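Side-chain contacts in acyl-CoA thioesterase YbgC (Helicobacter pylori, PDB 2PZH), which hydrolyses the thioester bond of long-chain acyl-CoAs and benzoyl-CoA and may take part in phospholipid metabolism: residues 61-64 and 65-68; 6-9 and 10-13. All blocks are in the same frame, centred on the assembly; numbering follows the deposited sequence.

Contact 1. Residues 61-64 and 65-68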
ATOM      1  N   PRO A  61       9.951 -17.035   0.894  1.00 14.17           N
ATOM      2  CA  PRO A  61       9.180 -15.866   1.333  1.00 12.73           C
ATOM      3  C   PRO A  61       9.651 -15.286   2.651  1.00 13.40           C
ATOM      4  O   PRO A  61      10.010 -16.028   3.569  1.00 14.42           O
ATOM      5  CB  PRO A  61       7.755 -16.418   1.514  1.00 13.90           C
ATOM      6  CG  PRO A  61       7.893 -17.900   1.577  1.00 15.52           C
ATOM      7  CD  PRO A  61       9.125 -18.252   0.797  1.00 14.22           C
ATOM      8  N   ALA A  62       9.619 -13.960   2.743  1.00 12.82           N
ATOM      9  CA  ALA A  62       9.974 -13.259   3.962  1.00 12.12           C
ATOM     10  C   ALA A  62       8.750 -13.077   4.854  1.00 12.70           C
ATOM     11  O   ALA A  62       7.616 -13.159   4.400  1.00 12.95           O
ATOM     12  CB  ALA A  62      10.605 -11.911   3.636  1.00 11.26           C
ATOM     13  N   SER A  63       8.989 -12.803   6.124  1.00 12.29           N
ATOM     14  CA  SER A  63       7.903 -12.726   7.071  1.00 12.90           C
ATOM     15  C   SER A  63       8.128 -11.663   8.134  1.00 12.67           C
ATOM     16  O   SER A  63       9.205 -11.059   8.208  1.00 11.82           O
ATOM     17  CB  SER A  63       7.664 -14.099   7.704  1.00 14.80           C
ATOM     18  OG  SER A  63       8.781 -14.531   8.450  1.00 17.17           O
ATOM     19  N   LEU A  64       7.096 -11.443   8.946  1.00 12.41           N
ATOM     20  CA  LEU A  64       7.076 -10.375   9.951  1.00 12.50           C
ATOM     21  C   LEU A  64       8.335 -10.305  10.804  1.00 11.87           C
ATOM     22  O   LEU A  64       8.765 -11.310  11.362  1.00 12.29           O
ATOM     23  CB  LEU A  64       5.888 -10.572  10.887  1.00 13.01           C
ATOM     24  CG  LEU A  64       5.650  -9.474  11.914  1.00 13.43           C
ATOM     25  CD1 LEU A  64       5.148  -8.245  11.175  1.00 13.26           C
ATOM     26  CD2 LEU A  64       4.661  -9.926  13.012  1.00 14.27           C
ATOM     27  N   GLY A  65       8.919  -9.112  10.914  1.00 12.15           N
ATOM     28  CA  GLY A  65      10.027  -8.878  11.838  1.00 12.13           C
ATOM     29  C   GLY A  65      11.403  -9.140  11.262  1.00 11.55           C
ATOM     30  O   GLY A  65      12.410  -8.783  11.851  1.00 11.39           O
ATOM     31  N   GLN A  66      11.453  -9.789  10.115  1.00 10.93           N
ATOM     32  CA  GLN A  66      12.734 -10.032   9.462  1.00 11.24           C
ATOM     33  C   GLN A  66      13.343  -8.734   8.934  1.00 11.45           C
ATOM     34  O   GLN A  66      12.639  -7.761   8.679  1.00 10.69           O
ATOM     35  CB  GLN A  66      12.541 -11.050   8.338  1.00 11.39           C
ATOM     36  CG  GLN A  66      12.192 -12.438   8.875  1.00 13.36           C
ATOM     37  CD  GLN A  66      12.071 -13.484   7.792  1.00 14.45           C
ATOM     38  OE1 GLN A  66      11.787 -13.175   6.629  1.00 15.91           O
ATOM     39  NE2 GLN A  66      12.302 -14.727   8.164  1.00 15.68           N
ATOM     40  N   VAL A  67      14.667  -8.718   8.804  1.00 10.82           N
ATOM     41  CA  VAL A  67      15.363  -7.611   8.154  1.00 10.94           C
ATOM     42  C   VAL A  67      15.895  -8.115   6.828  1.00 11.23           C
ATOM     43  O   VAL A  67      16.554  -9.163   6.758  1.00 12.54           O
ATOM     44  CB  VAL A  67      16.483  -7.034   9.047  1.00 10.70           C
ATOM     45  CG1 VAL A  67      17.237  -5.883   8.331  1.00 11.87           C
ATOM     46  CG2 VAL A  67      15.851  -6.534  10.393  1.00 11.92           C
ATOM     47  N   LEU A  68      15.563  -7.392   5.772  1.00 10.75           N
ATOM     48  CA  LEU A  68      15.904  -7.803   4.425  1.00 10.67           C
ATOM     49  C   LEU A  68      16.974  -6.870   3.910  1.00 11.08           C
ATOM     50  O   LEU A  68      16.965  -5.687   4.193  1.00 11.56           O
ATOM     51  CB  LEU A  68      14.677  -7.722   3.503  1.00 11.31           C
ATOM     52  CG  LEU A  68      13.413  -8.458   3.975  1.00 10.66           C
ATOM     53  CD1 LEU A  68      12.311  -8.424   2.927  1.00 12.97           C
ATOM     54  CD2 LEU A  68      13.757  -9.908   4.370  1.00 10.93           C
TER
HETATM   55  O   HOH W   1      10.523 -16.243   6.025  1.00 29.36           O
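S63 and Q66 are the end residues of a type II beta turn, in which Q66 N donates to S63 O at 3.2 Å and G65, with phi 89°, fills the third position in a conformation that suits a residue without a side chain. The side chain of Q66 reaches across the open end of the turn to the incoming arm, away from the L64-G65 tip. Its CG is anti to its own carbonyl carbon (chi1 -68°), and the chain beyond is extended, which carries the amide past S63 O to the N-H of the same residue, where OE1 accepts from S63 N at 2.9 Å. The N-H reaches the oxygen from above the carbonyl plane, 64° out of it. On the same face of that amide lies the hydroxyl of S63, with OG 3.5 Å from Q66 CD, so backbone N and side-chain oxygen of one residue both abut a single flat group. Q66 OE1 also touches the backbone one residue earlier, 3.2 Å from A62 CA. A62 CB in turn rests against the two methyls of L68, at 3.8 Å from CD2 and 3.9 Å from CD1, an apolar patch beside the polar bonds. Water 1 links P61 O, to which it donates, with Q66 NE2, whose bond to it is weak. L64, at the bend, turns away to pack on Y9 and on E43 of the second subunit. Q66 thus engages S63 through main chain and amide together: two bonds in opposite directions between the same residues close the turn and probably restrict the rotation of the amide.

Contact 2. Residues 6-9 and 10-13; sequences RVYY and EDTD
Y8 and D11 meet in a side-chain-to-backbone contact round a short 3-10 turn, in the loop that leads from strand 3-6 toward helix 22-36. The evidence is a pair of reciprocal bonds: D11 OD2 accepts from Y8 N at 3.0 Å, while D11 N donates to Y8 O at 2.9 Å. The first is almost straight, 176° at the hydrogen, and arrives on the anti side of the carboxylate, 29° out of its plane. At the next residue the pattern differs: both T12 donors converge on one carbonyl. Its OG1 sits between backbone N and carbonyl carbon (chi1 65°), a rotation that brings the hydroxyl back to Y9 O at 2.9 Å; T12 N donates to the same oxygen at 3.1 Å, giving Y9 O two donors. The other branch of T12, CG2, lies beside the preceding carbonyl, 3.5 Å from Y8 O, and 3.9 Å from V7 CG1. V7 CG1 also lies 4.0 Å from D11 CB, so one methyl of V7 touches both D11 and T12. R6 CG covers one face of the Y8 ring toward its rim, 3.5 Å above the plane. Polar ends reach into the second subunit: Y8 OH to E33, Y9 OH to E43, and E10 in a salt bridge with R29; T12 OG1 takes a weak bond from S14 N of the fourth subunit. The turn leads directly into D13, the predicted active-site residue, an arrangement consistent with the catalytic-aspartate loop that precedes the central helix in hot-dog thioesterases of the 4-hydroxybenzoyl-CoA family.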
ATOM      1  N   ARG A   6      13.015  -3.459   7.237  1.00 13.26           N
ATOM      2  CA  ARG A   6      12.324  -4.325   8.181  1.00 11.71           C
ATOM      3  C   ARG A   6      10.964  -4.728   7.586  1.00 11.10           C
ATOM      4  O   ARG A   6      10.332  -3.912   6.913  1.00 11.28           O
ATOM      5  CB  ARG A   6      12.105  -3.580   9.500  1.00 12.05           C
ATOM      6  CG  ARG A   6      11.310  -4.365  10.518  1.00 12.99           C
ATOM      7  CD  ARG A   6      12.181  -5.384  11.220  1.00 12.29           C
ATOM      8  NE  ARG A   6      13.076  -4.725  12.175  1.00 13.64           N
ATOM      9  CZ  ARG A   6      13.832  -5.360  13.065  1.00 14.03           C
ATOM     10  NH1 ARG A   6      13.806  -6.681  13.153  1.00 14.10           N
ATOM     11  NH2 ARG A   6      14.601  -4.662  13.901  1.00 14.17           N
ATOM     12  N   VAL A   7      10.533  -5.970   7.812  1.00 10.20           N
ATOM     13  CA  VAL A   7       9.193  -6.408   7.383  1.00  9.60           C
ATOM     14  C   VAL A   7       8.200  -6.093   8.502  1.00  8.82           C
ATOM     15  O   VAL A   7       8.293  -6.627   9.607  1.00  8.35           O
ATOM     16  CB  VAL A   7       9.118  -7.933   7.059  1.00  9.95           C
ATOM     17  CG1 VAL A   7       7.639  -8.341   6.729  1.00 10.49           C
ATOM     18  CG2 VAL A   7      10.084  -8.284   5.925  1.00  9.84           C
ATOM     19  N   TYR A   8       7.266  -5.196   8.199  1.00  8.67           N
ATOM     20  CA  TYR A   8       6.257  -4.759   9.175  1.00  9.06           C
ATOM     21  C   TYR A   8       4.892  -5.353   8.850  1.00  9.02           C
ATOM     22  O   TYR A   8       4.711  -5.934   7.773  1.00  9.11           O
ATOM     23  CB  TYR A   8       6.133  -3.248   9.124  1.00  9.92           C
ATOM     24  CG  TYR A   8       7.361  -2.535   9.612  1.00 10.23           C
ATOM     25  CD1 TYR A   8       7.689  -2.527  10.954  1.00 10.25           C
ATOM     26  CD2 TYR A   8       8.201  -1.881   8.709  1.00 10.18           C
ATOM     27  CE1 TYR A   8       8.842  -1.855  11.411  1.00 11.37           C
ATOM     28  CE2 TYR A   8       9.350  -1.225   9.149  1.00 11.38           C
ATOM     29  CZ  TYR A   8       9.661  -1.226  10.499  1.00 10.80           C
ATOM     30  OH  TYR A   8      10.791  -0.560  10.918  1.00 13.32           O
ATOM     31  N   TYR A   9       3.925  -5.210   9.750  1.00  9.05           N
ATOM     32  CA  TYR A   9       2.556  -5.741   9.456  1.00  9.62           C
ATOM     33  C   TYR A   9       2.004  -5.279   8.116  1.00  9.69           C
ATOM     34  O   TYR A   9       1.351  -6.051   7.407  1.00 10.00           O
ATOM     35  CB  TYR A   9       1.565  -5.356  10.566  1.00 11.80           C
ATOM     36  CG  TYR A   9       1.718  -6.163  11.825  1.00 12.88           C
ATOM     37  CD1 TYR A   9       2.236  -5.587  12.982  1.00 14.09           C
ATOM     38  CD2 TYR A   9       1.331  -7.497  11.875  1.00 12.01           C
ATOM     39  CE1 TYR A   9       2.381  -6.331  14.160  1.00 14.52           C
ATOM     40  CE2 TYR A   9       1.479  -8.237  13.033  1.00 13.77           C
ATOM     41  CZ  TYR A   9       1.998  -7.652  14.170  1.00 13.64           C
ATOM     42  OH  TYR A   9       2.142  -8.416  15.312  1.00 14.96           O
ATOM     43  N   GLU A  10       2.266  -4.020   7.766  1.00  8.73           N
ATOM     44  CA  GLU A  10       1.756  -3.456   6.515  1.00  9.04           C
ATOM     45  C   GLU A  10       2.256  -4.232   5.274  1.00  9.55           C
ATOM     46  O   GLU A  10       1.631  -4.190   4.201  1.00  9.94           O
ATOM     47  CB  GLU A  10       2.166  -1.992   6.401  1.00  8.26           C
ATOM     48  CG  GLU A  10       3.657  -1.833   6.168  1.00  9.86           C
ATOM     49  CD  GLU A  10       4.170  -0.423   6.399  1.00  9.68           C
ATOM     50  OE1 GLU A  10       4.294  -0.012   7.566  1.00 10.91           O
ATOM     51  OE2 GLU A  10       4.503   0.241   5.404  1.00 11.48           O
ATOM     52  N   ASP A  11       3.388  -4.918   5.433  1.00  8.42           N
ATOM     53  CA  ASP A  11       4.033  -5.615   4.335  1.00  9.66           C
ATOM     54  C   ASP A  11       3.536  -7.035   4.172  1.00  9.18           C
ATOM     55  O   ASP A  11       3.802  -7.675   3.162  1.00 10.39           O
ATOM     56  CB  ASP A  11       5.529  -5.708   4.611  1.00 10.83           C
ATOM     57  CG  ASP A  11       6.222  -4.348   4.575  1.00 12.45           C
ATOM     58  OD1 ASP A  11       5.846  -3.485   3.749  1.00 12.95           O
ATOM     59  OD2 ASP A  11       7.163  -4.159   5.367  1.00 15.46           O
ATOM     60  N   THR A  12       2.872  -7.553   5.193  1.00  9.53           N
ATOM     61  CA  THR A  12       2.506  -8.962   5.214  1.00 11.29           C
ATOM     62  C   THR A  12       1.103  -9.161   4.644  1.00 12.25           C
ATOM     63  O   THR A  12       0.330  -8.214   4.540  1.00 12.42           O
ATOM     64  CB  THR A  12       2.560  -9.541   6.658  1.00 11.66           C
ATOM     65  OG1 THR A  12       1.561  -8.912   7.480  1.00 12.70           O
ATOM     66  CG2 THR A  12       3.944  -9.302   7.288  1.00 13.24           C
ATOM     67  N   ASP A  13       0.784 -10.397   4.290  1.00 11.61           N
ATOM     68  CA  ASP A  13      -0.606 -10.760   3.956  1.00 12.70           C
ATOM     69  C   ASP A  13      -1.142 -11.876   4.836  1.00 11.91           C
ATOM     70  O   ASP A  13      -0.485 -12.313   5.763  1.00 11.10           O
ATOM     71  CB  ASP A  13      -0.758 -11.141   2.485  1.00 13.37           C
ATOM     72  CG  ASP A  13       0.050 -12.374   2.100  1.00 15.08           C
ATOM     73  OD1 ASP A  13       0.451 -13.199   2.965  1.00 15.43           O
ATOM     74  OD2 ASP A  13       0.320 -12.492   0.887  1.00 18.11           O
TER

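In the fold
From the N terminus, strand 3-6 runs into contact 2, which closes the 3-10 turn before D13 and helix 22-36. Much later, after strand 47-58, contact 1 closes the beta turn that leads into strand 67-77. The two are in series: neither nests in nor crosses the other. Yet their centres lie 8 Å apart, because strands 3-6 and 67-77 pair antiparallel and the end of one meets the start of the other. G65 N approaches V7 O at 2.9 Å and G65 O approaches R6 NH1 at 2.8 Å, both probable hydrogen bonds. The bonds join the start of the loop that carries the predicted active-site D13 to the turn before strand 67-77, and both contacts touch the second subunit.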